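Local coordinates for protein activating signal cointegrator 1 complex subunit 2 (Homo sapiens, PDB 6YXQ) that binds polyubiquitin chains and recruits the helicase subunit ASCC3 and ALKBH3 to sites of DNA damage, at residues 79-82 against 83-87. Residues are numbered along the deposited sequence; the frame is centred on the assembly and turned at random.
Sequences DKFW and CQVIF
Val85 meets two aromatic side chains one turn back along the same helix, and its branches divide the work. Val85 CB lies 3.7 Å from Phe81 O, the carbonyl that accepts the Val85 N-H at 2.9 Å (N to O) with an N-H...O angle of 161°. From there, Val85 CG1 is directed over one face of the Phe81 ring; its distance of 3.7 Å to the ring centroid, 21° off the normal, meets the criterion for a CH-pi contact. Phe81 CG, anti to the backbone N (chi1 161°), carries the ring to the side where Val85 lies. Val85 CG2 takes the other direction and comes 3.4 Å from Trp82 CE3, obliquely to the indole. The bond from Ile86 N to Trp82 O (2.9 Å) shows the alpha-helical geometry of helix 78-87, in the N-terminal helical part of ASCC2, which brings residues three and four apart together. Ile86 CG1 approaches the indole near its plane, 4.2 Å from Trp82 CE3. Putting an alanine at Phe81 would probably deprive Val85 CG1 of its aromatic face and Arg133 of its cation-pi partner. Beyond the helix, Trp82 packs on Phe150, Ile153 and Leu154 of helix 147-156, while Phe81 touches Leu73 of helix 53-75.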
loop_
_atom_site.group_PDB
_atom_site.type_symbol
_atom_site.label_atom_id
_atom_site.label_comp_id
_atom_site.label_asym_id
_atom_site.label_seq_id
_atom_site.Cartn_x
_atom_site.Cartn_y
_atom_site.Cartn_z
ATOM N N ASP B 79 4.786 -5.257 -22.803
ATOM C CA ASP B 79 3.555 -5.584 -23.515
ATOM C C ASP B 79 2.701 -6.560 -22.714
ATOM O O ASP B 79 1.492 -6.355 -22.555
ATOM C CB ASP B 79 3.874 -6.147 -24.904
ATOM C CG ASP B 79 4.983 -7.182 -24.881
ATOM O OD1 ASP B 79 6.086 -6.869 -24.388
ATOM O OD2 ASP B 79 4.747 -8.312 -25.361
ATOM N N LYS B 80 3.316 -7.615 -22.179
ATOM C CA LYS B 80 2.547 -8.643 -21.487
ATOM C C LYS B 80 2.136 -8.218 -20.081
ATOM O O LYS B 80 1.069 -8.631 -19.606
ATOM C CB LYS B 80 3.337 -9.956 -21.457
ATOM C CG LYS B 80 3.871 -10.362 -22.835
ATOM C CD LYS B 80 4.871 -11.517 -22.776
ATOM C CE LYS B 80 6.055 -11.311 -23.736
ATOM N NZ LYS B 80 5.728 -11.303 -25.189
ATOM N N PHE B 81 2.944 -7.389 -19.414
ATOM C CA PHE B 81 2.551 -6.861 -18.108
ATOM C C PHE B 81 1.307 -5.996 -18.225
ATOM O O PHE B 81 0.380 -6.100 -17.412
ATOM C CB PHE B 81 3.694 -6.054 -17.488
ATOM C CG PHE B 81 3.255 -5.112 -16.394
ATOM C CD1 PHE B 81 3.042 -5.575 -15.104
ATOM C CD2 PHE B 81 3.064 -3.762 -16.651
ATOM C CE1 PHE B 81 2.642 -4.712 -14.092
ATOM C CE2 PHE B 81 2.659 -2.896 -15.644
ATOM C CZ PHE B 81 2.453 -3.372 -14.362
ATOM N N TRP B 82 1.276 -5.124 -19.232
ATOM C CA TRP B 82 0.124 -4.249 -19.408
ATOM C C TRP B 82 -1.110 -5.040 -19.819
ATOM O O TRP B 82 -2.221 -4.749 -19.356
ATOM C CB TRP B 82 0.452 -3.158 -20.424
ATOM C CG TRP B 82 1.063 -1.947 -19.791
ATOM C CD1 TRP B 82 2.362 -1.536 -19.883
ATOM C CD2 TRP B 82 0.397 -0.992 -18.958
ATOM N NE1 TRP B 82 2.544 -0.381 -19.162
ATOM C CE2 TRP B 82 1.353 -0.026 -18.584
ATOM C CE3 TRP B 82 -0.918 -0.854 -18.496
ATOM C CZ2 TRP B 82 1.037 1.060 -17.768
ATOM C CZ3 TRP B 82 -1.230 0.223 -17.685
ATOM C CH2 TRP B 82 -0.258 1.166 -17.330
ATOM N N CYS B 83 -0.939 -6.050 -20.679
ATOM C CA CYS B 83 -2.042 -6.955 -20.983
ATOM C C CYS B 83 -2.609 -7.560 -19.708
ATOM O O CYS B 83 -3.830 -7.563 -19.491
ATOM C CB CYS B 83 -1.577 -8.065 -21.926
ATOM S SG CYS B 83 -1.326 -7.564 -23.628
ATOM N N GLN B 84 -1.728 -8.079 -18.851
ATOM C CA GLN B 84 -2.179 -8.708 -17.617
ATOM C C GLN B 84 -2.954 -7.720 -16.753
ATOM O O GLN B 84 -4.067 -8.016 -16.307
ATOM C CB GLN B 84 -0.982 -9.286 -16.861
ATOM C CG GLN B 84 -1.353 -10.258 -15.750
ATOM C CD GLN B 84 -1.842 -11.595 -16.274
ATOM O OE1 GLN B 84 -1.619 -11.939 -17.433
ATOM N NE2 GLN B 84 -2.511 -12.355 -15.416
ATOM N N VAL B 85 -2.397 -6.520 -16.540
ATOM C CA VAL B 85 -3.030 -5.569 -15.623
ATOM C C VAL B 85 -4.366 -5.087 -16.173
ATOM O O VAL B 85 -5.308 -4.819 -15.414
ATOM C CB VAL B 85 -2.097 -4.383 -15.304
ATOM C CG1 VAL B 85 -0.748 -4.876 -14.831
ATOM C CG2 VAL B 85 -1.957 -3.449 -16.485
ATOM N N ILE B 86 -4.481 -4.975 -17.495
ATOM C CA ILE B 86 -5.726 -4.472 -18.051
ATOM C C ILE B 86 -6.802 -5.549 -18.029
ATOM O O ILE B 86 -7.962 -5.268 -17.711
ATOM C CB ILE B 86 -5.479 -3.923 -19.466
ATOM C CG1 ILE B 86 -4.609 -2.668 -19.396
ATOM C CG2 ILE B 86 -6.794 -3.631 -20.169
ATOM C CD1 ILE B 86 -4.332 -2.049 -20.739
ATOM N N PHE B 87 -6.443 -6.802 -18.329
ATOM C CA PHE B 87 -7.462 -7.799 -18.623
ATOM C C PHE B 87 -7.715 -8.796 -17.501
ATOM O O PHE B 87 -8.742 -9.484 -17.541
ATOM C CB PHE B 87 -7.099 -8.552 -19.910
ATOM C CG PHE B 87 -7.199 -7.700 -21.144
ATOM C CD1 PHE B 87 -8.434 -7.410 -21.701
ATOM C CD2 PHE B 87 -6.065 -7.167 -21.728
ATOM C CE1 PHE B 87 -8.532 -6.618 -22.820
ATOM C CE2 PHE B 87 -6.159 -6.373 -22.849
ATOM C CZ PHE B 87 -7.393 -6.099 -23.396
#